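Local coordinates for putative cytoplasmic protein (Salmonella typhimurium LT2, PDB 2Q02) that binds zinc in a xylose isomerase-like TIM barrel and may act as an isomerase, although its substrate and precise function are unknown, at residues F24-K29 against E61-E66; V68-V73 against E88-D93; V103-N108 against L137-G142; Q214-S219 against P246-L251; Q225-V230 against V267-Q272. All blocks are in the same frame, centred on the assembly; numbering follows the deposited sequence. Where two conformers were deposited one is given.

Interaction 1 of 5, residues F24-K29 against E61-E66; sequences FFRLVK and EKYGLE
Y63 lays one face of its ring against the backbone of helix 21-30, with the CA of R26 over that face 4.0 Å from the ring centroid in a CH-pi contact. The opposite face is backed by CG of its own neighbour K62, which leaves the ring between the R26 backbone and the K62 side chain. R26 and Y63 run side by side and point the same way. CG of R26 is anti to its N (chi1 -177°), a torsion that carries the aliphatic chain along the phenol, CB lying 3.7 Å from Y63 CE1, while the guanidinium plane stands nearly upright to the ring, 84° away. At its far end the Y63 hydroxyl is hydrogen-bonded to E22, one turn earlier on the same helix as R26. L65 adds apolar packing: its CD1 lies 3.6 Å from F25 CG as an off-centre CH-pi contact, and its other methyl, CD2, meets V28 CG1 at 3.9 Å. On the solvent-exposed side, K29 passes its CD 3.1 Å from the carbonyl O of Y63. The chain can turn here because G64, with positive phi, is the C' residue of a Schellman motif that ends helix 53-62. Below this layer F25 and V28 rest on V36 of strand 35-39, and F25 also touches L59 and A60; the contact thus joins two adjacent outer helices of the barrel where the chain turns into strand 66-73.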
# COMPACT_ATOMS: atom_id res chain seq x y z
N PHE A 24 16.46 7.83 3.96
CA PHE A 24 15.33 7.53 3.09
C PHE A 24 14.56 8.82 2.76
O PHE A 24 14.28 9.10 1.60
CB PHE A 24 14.43 6.47 3.73
CG PHE A 24 13.10 6.32 3.06
CD1 PHE A 24 13.03 6.02 1.72
CD2 PHE A 24 11.93 6.49 3.77
CE1 PHE A 24 11.81 5.89 1.09
CE2 PHE A 24 10.69 6.34 3.15
CZ PHE A 24 10.64 6.06 1.80
N PHE A 25 14.25 9.60 3.79
CA PHE A 25 13.53 10.87 3.62
C PHE A 25 14.32 11.85 2.77
O PHE A 25 13.75 12.56 1.94
CB PHE A 25 13.24 11.53 4.99
CG PHE A 25 12.08 10.91 5.77
CD1 PHE A 25 11.55 9.66 5.46
CD2 PHE A 25 11.54 11.59 6.86
CE1 PHE A 25 10.50 9.13 6.19
CE2 PHE A 25 10.48 11.05 7.58
CZ PHE A 25 9.98 9.82 7.25
N ARG A 26 15.64 11.90 2.99
CA ARG A 26 16.53 12.82 2.26
C ARG A 26 16.54 12.47 0.76
O ARG A 26 16.54 13.36 -0.09
CB ARG A 26 17.95 12.81 2.87
CG ARG A 26 18.92 13.80 2.21
CD ARG A 26 20.26 13.90 2.96
NE ARG A 26 20.84 12.58 3.21
CZ ARG A 26 21.34 12.16 4.38
NH1 ARG A 26 21.40 12.95 5.45
NH2 ARG A 26 21.82 10.91 4.46
N LEU A 27 16.52 11.18 0.45
CA LEU A 27 16.47 10.70 -0.94
C LEU A 27 15.17 11.13 -1.63
O LEU A 27 15.20 11.67 -2.74
CB LEU A 27 16.62 9.17 -0.96
CG LEU A 27 16.64 8.41 -2.28
CD1 LEU A 27 17.39 7.12 -2.08
CD2 LEU A 27 15.23 8.16 -2.79
N VAL A 28 14.04 10.90 -0.95
CA VAL A 28 12.72 11.26 -1.49
C VAL A 28 12.63 12.78 -1.76
O VAL A 28 12.05 13.19 -2.77
CB VAL A 28 11.59 10.80 -0.55
CG1 VAL A 28 10.23 11.31 -1.02
CG2 VAL A 28 11.57 9.28 -0.44
N LYS A 29 13.20 13.60 -0.88
CA LYS A 29 13.26 15.05 -1.12
C LYS A 29 14.19 15.39 -2.30
O LYS A 29 13.82 16.22 -3.13
CB LYS A 29 13.62 15.85 0.15
CG LYS A 29 13.98 17.36 -0.11
CD LYS A 29 13.10 18.33 0.67
CE LYS A 29 13.49 19.82 0.46
NZ LYS A 29 14.86 20.15 0.99
N GLU A 61 9.07 16.76 8.48
CA GLU A 61 8.87 18.19 8.30
C GLU A 61 10.12 18.89 7.72
O GLU A 61 10.00 19.83 6.93
CB GLU A 61 8.46 18.80 9.64
CG GLU A 61 8.19 20.30 9.59
CD GLU A 61 7.75 20.87 10.95
OE1 GLU A 61 7.17 20.09 11.76
OE2 GLU A 61 7.97 22.08 11.19
N LYS A 62 11.30 18.41 8.11
CA LYS A 62 12.58 18.91 7.59
C LYS A 62 12.75 18.68 6.08
O LYS A 62 13.33 19.51 5.38
CB LYS A 62 13.72 18.20 8.35
CG LYS A 62 15.13 18.56 7.97
CD LYS A 62 16.10 17.79 8.86
CE LYS A 62 17.47 18.42 8.88
NZ LYS A 62 18.18 18.15 7.62
N TYR A 63 12.23 17.55 5.60
CA TYR A 63 12.32 17.19 4.19
C TYR A 63 11.00 17.41 3.43
O TYR A 63 10.86 16.99 2.29
CB TYR A 63 12.82 15.74 4.06
CG TYR A 63 14.22 15.59 4.60
CD1 TYR A 63 15.31 16.05 3.88
CD2 TYR A 63 14.45 15.03 5.84
CE1 TYR A 63 16.61 15.92 4.36
CE2 TYR A 63 15.74 14.91 6.34
CZ TYR A 63 16.82 15.35 5.60
OH TYR A 63 18.10 15.24 6.08
N GLY A 64 10.06 18.09 4.08
CA GLY A 64 8.81 18.48 3.44
C GLY A 64 7.94 17.32 2.98
O GLY A 64 7.33 17.38 1.91
N LEU A 65 7.88 16.26 3.79
CA LEU A 65 7.18 15.01 3.43
C LEU A 65 5.95 14.80 4.26
O LEU A 65 5.94 15.09 5.46
CB LEU A 65 8.09 13.80 3.62
CG LEU A 65 9.45 13.88 2.95
CD1 LEU A 65 10.24 12.62 3.22
CD2 LEU A 65 9.32 14.14 1.45
N GLU A 66 4.90 14.31 3.61
CA GLU A 66 3.73 13.75 4.28
C GLU A 66 3.91 12.25 4.40
O GLU A 66 4.14 11.57 3.41
CB GLU A 66 2.45 14.05 3.49
CG GLU A 66 1.29 13.09 3.80
CD GLU A 66 -0.09 13.57 3.30
OE1 GLU A 66 -0.22 13.98 2.12
OE2 GLU A 66 -1.06 13.51 4.12

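Interaction 2 of 5, residues V68-V73 against E88-D93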
# COMPACT_ATOMS: atom_id res chain seq x y z
N VAL A 68 2.00 9.20 4.41
CA VAL A 68 0.63 8.96 3.97
C VAL A 68 0.05 7.75 4.68
O VAL A 68 -1.09 7.80 5.14
CB VAL A 68 0.52 8.74 2.44
CG1 VAL A 68 -0.92 8.44 2.05
CG2 VAL A 68 1.08 9.97 1.65
N THR A 69 0.79 6.65 4.74
CA THR A 69 0.29 5.50 5.51
C THR A 69 1.37 4.82 6.32
O THR A 69 2.56 5.07 6.13
CB THR A 69 -0.35 4.37 4.63
OG1 THR A 69 0.67 3.49 4.14
CG2 THR A 69 -1.14 4.94 3.46
N ILE A 70 0.89 3.95 7.21
CA ILE A 70 1.70 2.90 7.78
C ILE A 70 1.18 1.54 7.30
O ILE A 70 -0.01 1.31 7.24
CB ILE A 70 1.71 3.01 9.31
CG1 ILE A 70 2.51 4.27 9.69
CG2 ILE A 70 2.31 1.75 9.94
CD1 ILE A 70 2.48 4.59 11.14
N ASN A 71 2.10 0.68 6.90
CA ASN A 71 1.82 -0.71 6.55
C ASN A 71 2.43 -1.61 7.62
O ASN A 71 3.64 -1.52 7.83
CB ASN A 71 2.52 -1.11 5.23
CG ASN A 71 1.94 -0.41 4.03
OD1 ASN A 71 1.18 -1.03 3.27
ND2 ASN A 71 2.31 0.88 3.82
N ALA A 72 1.66 -2.50 8.27
CA ALA A 72 0.22 -2.72 8.06
C ALA A 72 -0.25 -3.60 9.19
O ALA A 72 0.57 -4.24 9.85
CB ALA A 72 -0.06 -3.41 6.73
N VAL A 73 -1.57 -3.62 9.44
CA VAL A 73 -2.18 -4.58 10.34
C VAL A 73 -2.42 -5.88 9.61
O VAL A 73 -3.00 -5.88 8.53
CB VAL A 73 -3.56 -4.16 10.80
CG1 VAL A 73 -4.13 -5.24 11.77
CG2 VAL A 73 -3.52 -2.79 11.43
N GLU A 88 -3.74 -1.34 18.05
CA GLU A 88 -3.60 -0.17 18.92
C GLU A 88 -2.15 0.37 18.94
O GLU A 88 -1.91 1.60 18.96
CB GLU A 88 -4.04 -0.52 20.35
CG GLU A 88 -5.55 -0.86 20.52
CD GLU A 88 -5.94 -1.24 21.95
OE1 GLU A 88 -5.04 -1.70 22.69
OE2 GLU A 88 -7.13 -1.08 22.33
N GLY A 89 -1.18 -0.53 18.95
CA GLY A 89 0.23 -0.16 18.89
C GLY A 89 0.56 0.56 17.60
O GLY A 89 1.28 1.54 17.61
N LEU A 90 -0.00 0.07 16.50
CA LEU A 90 0.20 0.68 15.19
C LEU A 90 -0.59 1.98 15.00
O LEU A 90 -0.14 2.87 14.26
CB LEU A 90 -0.14 -0.30 14.07
CG LEU A 90 0.90 -1.39 13.81
CD1 LEU A 90 0.29 -2.57 13.01
CD2 LEU A 90 2.13 -0.83 13.10
N LEU A 91 -1.76 2.09 15.65
CA LEU A 91 -2.51 3.34 15.69
C LEU A 91 -1.78 4.44 16.47
O LEU A 91 -1.78 5.59 16.04
CB LEU A 91 -3.91 3.11 16.25
CG LEU A 91 -4.86 2.39 15.28
CD1 LEU A 91 -6.09 1.86 16.01
CD2 LEU A 91 -5.30 3.30 14.10
N ARG A 92 -1.13 4.08 17.58
CA ARG A 92 -0.23 5.02 18.27
C ARG A 92 0.91 5.49 17.38
O ARG A 92 1.28 6.67 17.39
CB ARG A 92 0.43 4.39 19.51
CG ARG A 92 -0.45 4.22 20.70
CD ARG A 92 0.28 3.49 21.82
NE ARG A 92 -0.53 2.35 22.25
CZ ARG A 92 -0.11 1.09 22.37
NH1 ARG A 92 1.16 0.76 22.14
NH2 ARG A 92 -0.96 0.15 22.75
N ASP A 93 1.51 4.52 16.66
CA ASP A 93 2.62 4.79 15.75
C ASP A 93 2.24 5.78 14.66
O ASP A 93 2.99 6.70 14.33
CB ASP A 93 3.11 3.48 15.10
CG ASP A 93 3.96 2.64 16.03
OD1 ASP A 93 4.42 3.18 17.07
OD2 ASP A 93 4.16 1.44 15.72
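L90 divides its two methyls between different parts of strand 66-73. L90 CD2 meets I70 CG2 at 4.1 Å, whereas L90 CD1 lies 3.6 Å from the carbonyl O of A72 and also touches V73 CG2. I70 extends CD1 to the backbone of D93, one helical turn beyond L90, 3.7 Å from its C atom. With CG1 beside the backbone N (chi1 -69°), I70 sends CG2 to one helical turn and CD1 to the next. Strand segment 68-73 and helix segment 88-93 run almost antiparallel, 169° between directions, with axes 9.1 Å apart, as in the first half of a beta-alpha-beta crossover. In the next shell, A94 and V97 of the same helix also pack on I70, and the D93 carboxylate is hydrogen-bonded to Y53. A cis peptide precedes A72, whose side chain lies about 8 Å from the bound zinc. No hydrogen bond links the two segments, so methyl packing joins helix to strand, and the polar group of D93 is engaged by Y53 instead.

Interaction 3 of 5, residues V103-N108 against L137-G142; sequences VLCPLN and LVEPLG. With ZN (zinc ion), chain E.
P106 presents CD and CG to the branch point of L141, P106 CD lying 3.6 Å from L141 CG. N108 closes round the same leucine, its CB 3.8 Å from L141 CD1, and the branched end of L141 is thereby received between proline and asparagine. L141 has CG beside its backbone N (chi1 -51°), which turns CD1 in against P106 and N108, with CD2 more loosely beside C105 SG. P106 CD also presses on the carbonyl O of E139 at 3.1 Å. Before these loops begin, the two strands run in parallel register. L104 N donates to L137 O at 2.7 Å, and E139 N returns a bond to L104 O at 2.9 Å, nearly straight at 177°. L104 and V138 share one side of the sheet, touching through CD1 and CG2, while V103 and L137 lie on the other. On that side V103 CG1 lies against the carboxylate of E139, 3.7 Å from OE1. The glutamate chain is extended, with CG anti to N (chi1 177°), and delivers E139 OE2 to the zinc at 2.1 Å. D170, H197 and E245 complete the protein ligands of the metal. Strand 101-104 is flanked by strand 66-73, and strand 135-138 by 166-170, whose L168 touches both V103 and E139; the contact therefore joins the C-terminal ends of two neighbouring strands in the barrel wall and the loops that follow them, where the zinc is bound.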
# COMPACT_ATOMS: atom_id res chain seq x y z
N VAL A 103 -2.86 0.80 7.05
CA VAL A 103 -3.29 -0.23 6.11
C VAL A 103 -3.70 -1.51 6.82
O VAL A 103 -3.03 -1.96 7.76
CB VAL A 103 -2.15 -0.57 5.12
CG1 VAL A 103 -2.56 -1.73 4.21
CG2 VAL A 103 -1.77 0.64 4.31
N LEU A 104 -4.78 -2.11 6.34
CA LEU A 104 -5.35 -3.35 6.90
C LEU A 104 -5.31 -4.49 5.86
O LEU A 104 -5.79 -4.34 4.73
CB LEU A 104 -6.80 -3.11 7.33
CG LEU A 104 -7.01 -2.04 8.39
CD1 LEU A 104 -8.44 -1.56 8.41
CD2 LEU A 104 -6.64 -2.55 9.78
N CYS A 105 -4.73 -5.62 6.26
CA CYS A 105 -4.59 -6.76 5.36
C CYS A 105 -5.35 -7.96 5.88
O CYS A 105 -5.24 -8.28 7.08
CB CYS A 105 -3.11 -7.16 5.23
SG CYS A 105 -2.14 -6.00 4.25
N PRO A 106 -6.04 -8.68 4.98
CA PRO A 106 -6.90 -9.80 5.38
C PRO A 106 -6.11 -11.05 5.66
O PRO A 106 -4.99 -11.18 5.18
CB PRO A 106 -7.76 -10.05 4.13
CG PRO A 106 -6.83 -9.70 2.98
CD PRO A 106 -6.01 -8.51 3.51
N LEU A 107 -6.70 -11.96 6.42
CA LEU A 107 -6.12 -13.28 6.66
C LEU A 107 -5.77 -13.94 5.32
O LEU A 107 -6.52 -13.84 4.35
CB LEU A 107 -7.05 -14.18 7.48
CG LEU A 107 -6.50 -15.56 7.86
CD1 LEU A 107 -5.43 -15.47 8.96
CD2 LEU A 107 -7.60 -16.52 8.29
N ASN A 108 -4.62 -14.61 5.28
CA ASN A 108 -4.10 -15.14 4.02
C ASN A 108 -3.41 -16.47 4.31
O ASN A 108 -2.23 -16.64 4.05
CB ASN A 108 -3.19 -14.10 3.32
CG ASN A 108 -2.66 -14.56 1.96
OD1 ASN A 108 -3.40 -14.93 1.07
ND2 ASN A 108 -1.34 -14.49 1.80
N LEU A 137 -7.30 1.87 5.43
CA LEU A 137 -7.21 1.40 4.06
C LEU A 137 -7.20 -0.15 4.05
O LEU A 137 -6.26 -0.79 4.56
CB LEU A 137 -5.93 1.95 3.40
CG LEU A 137 -5.92 3.43 3.02
CD1 LEU A 137 -4.56 3.81 2.51
CD2 LEU A 137 -7.02 3.72 1.99
N VAL A 138 -8.27 -0.73 3.50
CA VAL A 138 -8.39 -2.18 3.37
C VAL A 138 -7.75 -2.61 2.07
O VAL A 138 -8.18 -2.20 0.99
CB VAL A 138 -9.85 -2.61 3.37
CG1 VAL A 138 -9.97 -4.08 3.05
CG2 VAL A 138 -10.52 -2.26 4.72
N GLU A 139 -6.70 -3.43 2.17
CA GLU A 139 -5.99 -3.91 0.98
C GLU A 139 -6.28 -5.38 0.73
O GLU A 139 -5.72 -6.23 1.42
CB GLU A 139 -4.49 -3.77 1.15
CG GLU A 139 -3.67 -4.33 -0.03
CD GLU A 139 -2.25 -3.83 -0.04
OE1 GLU A 139 -1.75 -3.45 1.04
OE2 GLU A 139 -1.62 -3.83 -1.12
N PRO A 140 -7.14 -5.68 -0.24
CA PRO A 140 -7.28 -7.06 -0.67
C PRO A 140 -5.96 -7.65 -1.20
O PRO A 140 -5.17 -6.96 -1.87
CB PRO A 140 -8.31 -7.00 -1.81
CG PRO A 140 -8.98 -5.70 -1.71
CD PRO A 140 -8.06 -4.78 -0.95
N LEU A 141 -5.73 -8.93 -0.87
CA LEU A 141 -4.58 -9.69 -1.34
C LEU A 141 -5.07 -10.69 -2.35
O LEU A 141 -6.01 -11.44 -2.09
CB LEU A 141 -3.91 -10.44 -0.20
CG LEU A 141 -3.57 -9.63 1.04
CD1 LEU A 141 -3.10 -10.54 2.13
CD2 LEU A 141 -2.53 -8.57 0.75
N GLY A 142 -4.41 -10.72 -3.50
CA GLY A 142 -4.86 -11.56 -4.62
C GLY A 142 -4.54 -13.04 -4.54
O GLY A 142 -5.05 -13.83 -5.33
ZN ZN E . 0.36 -3.13 -1.38

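Interaction 4 of 5, residues Q214-S219 against P246-L251; sequences QRIMLS and PFSSQL
R215 O accepts two backbone bonds, from F247 N and from S248 N, each 3.0 Å long, and the donors arrive from opposite faces of the carbonyl plane. Two consecutive N-H groups therefore grip one oxygen and fix the approach of the two loops. The R215 side chain runs alongside F247 in the same direction. F247 CD2 sits over the centre of the guanidinium, and F247 CE2 lies 3.4 Å from R215 NH1; the ring is tilted 55° to the guanidinium plane, so the two are not stacked flat. A bend at chi3 (66°) lifts the head of the arginine toward the zinc site. NE bonds to S199 and NH1 forms a salt bridge with D212, while NH2 bonds to the zinc ligands D170 and E245. Further out, S248 turns CB to I216 CG2 at 3.7 Å and uses OG in an ST turn, accepting from Q250 N at 2.8 Å. Q250 NE2 then lies across the same I216 methyl. On the other side of the loop, selenomethionine M217 rests its SE 3.8 Å from P246 CD, and P246 CB touches I216 O at 3.4 Å. Backbone bonding thus sets the loops together, while the guanidinium, flanked by an aromatic ring and carboxylates, forms a second shell, consistent with its holding two metal ligands in place.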
# COMPACT_ATOMS: atom_id res chain seq x y z
N GLN A 214 8.94 -11.49 -6.24
CA GLN A 214 9.10 -11.15 -7.66
C GLN A 214 8.79 -9.68 -7.94
O GLN A 214 8.94 -9.21 -9.06
CB GLN A 214 8.18 -12.01 -8.53
CG GLN A 214 8.63 -13.46 -8.72
CD GLN A 214 8.31 -14.34 -7.51
OE1 GLN A 214 7.16 -14.52 -7.13
NE2 GLN A 214 9.34 -14.90 -6.92
N ARG A 215 8.35 -8.95 -6.92
CA ARG A 215 7.86 -7.60 -7.14
C ARG A 215 9.02 -6.62 -7.11
O ARG A 215 9.62 -6.37 -6.05
CB ARG A 215 6.79 -7.22 -6.11
CG ARG A 215 5.48 -7.96 -6.30
CD ARG A 215 4.58 -7.76 -5.14
NE ARG A 215 4.15 -6.38 -5.04
CZ ARG A 215 3.31 -5.92 -4.11
NH1 ARG A 215 2.78 -6.73 -3.19
NH2 ARG A 215 3.00 -4.62 -4.11
N ILE A 216 9.33 -6.09 -8.28
CA ILE A 216 10.38 -5.09 -8.45
C ILE A 216 9.74 -3.74 -8.89
O ILE A 216 8.69 -3.38 -8.40
CB ILE A 216 11.49 -5.61 -9.40
CG1 ILE A 216 10.96 -5.89 -10.83
CG2 ILE A 216 12.07 -6.86 -8.81
CD1 ILE A 216 12.03 -6.46 -11.76
N MSE A 217 10.39 -3.00 -9.76
CA MSE A 217 9.86 -1.73 -10.22
C MSE A 217 9.39 -1.83 -11.69
O MSE A 217 9.41 -2.92 -12.29
CB MSE A 217 10.88 -0.63 -9.96
CG MSE A 217 11.02 -0.33 -8.46
SE MSE A 217 9.48 0.76 -7.75
CE MSE A 217 10.07 2.47 -8.45
N LEU A 218 8.90 -0.72 -12.23
CA LEU A 218 8.23 -0.74 -13.53
C LEU A 218 9.23 -0.73 -14.67
O LEU A 218 10.13 0.09 -14.68
CB LEU A 218 7.25 0.44 -13.66
CG LEU A 218 6.14 0.45 -12.58
CD1 LEU A 218 5.11 1.58 -12.81
CD2 LEU A 218 5.45 -0.90 -12.50
N SER A 219 9.09 -1.67 -15.59
CA SER A 219 9.89 -1.65 -16.81
C SER A 219 8.98 -1.95 -18.00
O SER A 219 7.77 -2.17 -17.84
CB SER A 219 11.04 -2.66 -16.73
OG SER A 219 10.60 -3.98 -17.04
N PRO A 246 7.72 -1.97 -4.23
CA PRO A 246 8.41 -3.22 -4.49
C PRO A 246 8.75 -4.00 -3.20
O PRO A 246 8.83 -3.41 -2.12
CB PRO A 246 9.68 -2.75 -5.19
CG PRO A 246 9.94 -1.44 -4.61
CD PRO A 246 8.61 -0.81 -4.42
N PHE A 247 8.94 -5.33 -3.33
CA PHE A 247 9.25 -6.24 -2.19
C PHE A 247 10.51 -7.12 -2.36
O PHE A 247 11.00 -7.68 -1.37
CB PHE A 247 8.08 -7.19 -1.97
CG PHE A 247 7.03 -6.67 -1.09
CD1 PHE A 247 7.11 -6.84 0.28
CD2 PHE A 247 5.91 -6.03 -1.63
CE1 PHE A 247 6.12 -6.35 1.12
CE2 PHE A 247 4.90 -5.55 -0.81
CZ PHE A 247 5.01 -5.72 0.58
N SER A 248 10.98 -7.29 -3.58
CA SER A 248 12.06 -8.24 -3.86
C SER A 248 13.31 -8.06 -3.00
O SER A 248 13.66 -6.95 -2.61
CB SER A 248 12.48 -8.13 -5.33
OG SER A 248 13.66 -8.85 -5.57
N SER A 249 14.00 -9.16 -2.72
CA SER A 249 15.29 -9.12 -2.04
C SER A 249 16.37 -8.51 -2.93
O SER A 249 17.43 -8.13 -2.45
CB SER A 249 15.72 -10.52 -1.60
OG SER A 249 15.98 -11.36 -2.72
N GLN A 250 16.12 -8.46 -4.24
CA GLN A 250 17.03 -7.76 -5.17
C GLN A 250 17.20 -6.28 -4.76
O GLN A 250 18.21 -5.66 -5.07
CB GLN A 250 16.47 -7.76 -6.61
CG GLN A 250 16.51 -9.09 -7.41
CD GLN A 250 15.79 -8.93 -8.78
OE1 GLN A 250 16.19 -8.11 -9.63
NE2 GLN A 250 14.71 -9.70 -8.97
N LEU A 251 16.20 -5.73 -4.08
CA LEU A 251 16.24 -4.34 -3.62
C LEU A 251 17.42 -4.05 -2.69
O LEU A 251 18.03 -2.98 -2.80
CB LEU A 251 14.95 -3.97 -2.87
CG LEU A 251 13.67 -3.91 -3.70
CD1 LEU A 251 12.47 -3.85 -2.76
CD2 LEU A 251 13.65 -2.72 -4.64

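Interaction 5 of 5, residues Q225-V230 against V267-Q272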
# COMPACT_ATOMS: atom_id res chain seq x y z
N GLN A 225 0.71 -5.35 -16.53
CA GLN A 225 -0.06 -4.29 -17.18
C GLN A 225 -0.30 -3.08 -16.26
O GLN A 225 -1.40 -2.55 -16.21
CB GLN A 225 -1.39 -4.82 -17.75
CG GLN A 225 -1.22 -5.61 -19.04
CD GLN A 225 -2.54 -5.82 -19.78
OE1 GLN A 225 -2.95 -4.99 -20.59
NE2 GLN A 225 -3.21 -6.94 -19.50
N ASN A 226 0.73 -2.64 -15.54
CA ASN A 226 0.58 -1.46 -14.69
C ASN A 226 0.19 -0.21 -15.49
O ASN A 226 -0.71 0.49 -15.08
CB ASN A 226 1.85 -1.18 -13.87
CG ASN A 226 2.00 -2.12 -12.70
OD1 ASN A 226 1.80 -1.74 -11.54
ND2 ASN A 226 2.34 -3.37 -12.99
N TYR A 227 0.86 0.04 -16.63
CA TYR A 227 0.57 1.21 -17.46
C TYR A 227 -0.90 1.24 -17.77
O TYR A 227 -1.54 2.28 -17.64
CB TYR A 227 1.38 1.22 -18.78
CG TYR A 227 1.25 2.52 -19.60
CD1 TYR A 227 2.09 3.61 -19.35
CD2 TYR A 227 0.30 2.65 -20.62
CE1 TYR A 227 1.98 4.80 -20.09
CE2 TYR A 227 0.18 3.84 -21.37
CZ TYR A 227 1.03 4.92 -21.10
OH TYR A 227 0.93 6.12 -21.82
N GLN A 228 -1.43 0.08 -18.17
CA GLN A 228 -2.83 -0.03 -18.55
C GLN A 228 -3.77 0.01 -17.35
O GLN A 228 -4.87 0.57 -17.45
CB GLN A 228 -3.08 -1.30 -19.36
CG GLN A 228 -2.45 -1.29 -20.75
CD GLN A 228 -1.12 -2.05 -20.84
OE1 GLN A 228 -0.38 -2.19 -19.86
NE2 GLN A 228 -0.83 -2.54 -22.03
N GLN A 229 -3.36 -0.56 -16.23
CA GLN A 229 -4.17 -0.46 -15.00
C GLN A 229 -4.26 0.99 -14.54
O GLN A 229 -5.30 1.43 -14.08
CB GLN A 229 -3.63 -1.32 -13.86
CG GLN A 229 -3.90 -2.80 -13.98
CD GLN A 229 -3.59 -3.52 -12.66
OE1 GLN A 229 -4.16 -3.17 -11.61
NE2 GLN A 229 -2.69 -4.50 -12.70
N VAL A 230 -3.15 1.73 -14.65
CA VAL A 230 -3.08 3.12 -14.23
C VAL A 230 -3.85 4.00 -15.19
O VAL A 230 -4.51 4.94 -14.75
CB VAL A 230 -1.62 3.65 -14.18
CG1 VAL A 230 -1.60 5.19 -14.09
CG2 VAL A 230 -0.86 3.05 -13.01
N VAL A 267 8.39 6.36 -12.99
CA VAL A 267 7.58 7.57 -13.26
C VAL A 267 7.55 7.90 -14.75
O VAL A 267 6.47 8.04 -15.33
CB VAL A 267 8.08 8.78 -12.43
CG1 VAL A 267 7.54 10.11 -12.97
CG2 VAL A 267 7.65 8.60 -10.97
N SER A 268 8.74 7.97 -15.36
CA SER A 268 8.88 8.31 -16.78
C SER A 268 8.15 7.35 -17.69
O SER A 268 7.65 7.74 -18.75
CB SER A 268 10.36 8.36 -17.18
OG SER A 268 11.00 9.45 -16.54
N LEU A 269 8.11 6.09 -17.30
CA LEU A 269 7.36 5.09 -18.04
C LEU A 269 5.86 5.38 -18.08
O LEU A 269 5.20 5.09 -19.07
CB LEU A 269 7.61 3.71 -17.44
CG LEU A 269 7.12 2.53 -18.29
CD1 LEU A 269 8.23 1.46 -18.40
CD2 LEU A 269 5.80 1.95 -17.73
N LEU A 270 5.32 5.94 -17.00
CA LEU A 270 3.89 6.22 -16.92
C LEU A 270 3.52 7.47 -17.70
O LEU A 270 2.45 7.55 -18.30
CB LEU A 270 3.44 6.33 -15.45
CG LEU A 270 3.65 5.03 -14.67
CD1 LEU A 270 3.53 5.25 -13.17
CD2 LEU A 270 2.71 3.93 -15.16
N LEU A 271 4.44 8.44 -17.73
CA LEU A 271 4.18 9.72 -18.39
C LEU A 271 4.57 9.74 -19.89
O LEU A 271 4.38 10.76 -20.57
CB LEU A 271 4.88 10.84 -17.61
CG LEU A 271 4.54 10.86 -16.11
CD1 LEU A 271 5.33 11.92 -15.34
CD2 LEU A 271 3.06 11.06 -15.87
N GLN A 272 5.10 8.63 -20.40
CA GLN A 272 5.63 8.59 -21.79
C GLN A 272 4.56 8.82 -22.86
O GLN A 272 3.36 8.77 -22.62
CB GLN A 272 6.33 7.25 -22.07
CG GLN A 272 5.37 6.05 -22.14
CD GLN A 272 6.04 4.79 -22.62
OE1 GLN A 272 6.53 4.73 -23.75
NE2 GLN A 272 6.07 3.76 -21.77
OXT GLN A 272 4.90 9.03 -24.02
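Y227 swings its ring across to the 267-272 segment. CG is anti to the backbone N (chi1 -172°), a setting that carries Y227 CE1 to 3.4 Å from L269 O, at the ring edge near its plane, and to 3.3 Å from L270 O. Q272 takes the rarer first torsion, with CG between the backbone N and the carbonyl carbon (chi1 69°); the extended chain then folds back toward L269. Q272 NE2 bonds to L269 O at 3.1 Å, in the carbonyl plane on a lone pair, while Q272 CG packs on Y227 CE1 at 4.2 Å. Beside the CD1 rim of the ring, L270 directs CD2 between Y227 CD1, at 4.2 Å, and V230 CG2, at 4.3 Å. Over segments 226-230 and 267-271 the helix axes cross at -59°, 10.3 Å apart, a separation filled by these side chains. L270 and V230 both reach L198 of strand 193-198, L270 also touches F244 and F9, and V230 meets Y242, placing the last two barrel helices over the closing strands.

Overall arrangement
The five contacts sample an eight-stranded parallel TIM barrel from its outer helices to its metal centre. Interactions 1, 2 and 3 follow in series along the chain: helix 53-62 leads into strand 66-73, and helix 81-97 into strand 101-104. Interactions 2 and 3 lie 14 Å apart between centres and touch, V73 N lying 2.8 Å from V103 O across neighbouring strands. Interactions 4 and 5, 16 Å apart between centres, alternate along the chain and meet through L218 against N226 and L270. Interactions 3 and 4 approach the zinc from different sides, with nearest atoms about 6 Å apart, whereas 1 and 5 join neighbouring helices of the outer layer. Peripheral packing and metal site are thus built on one continuous barrel.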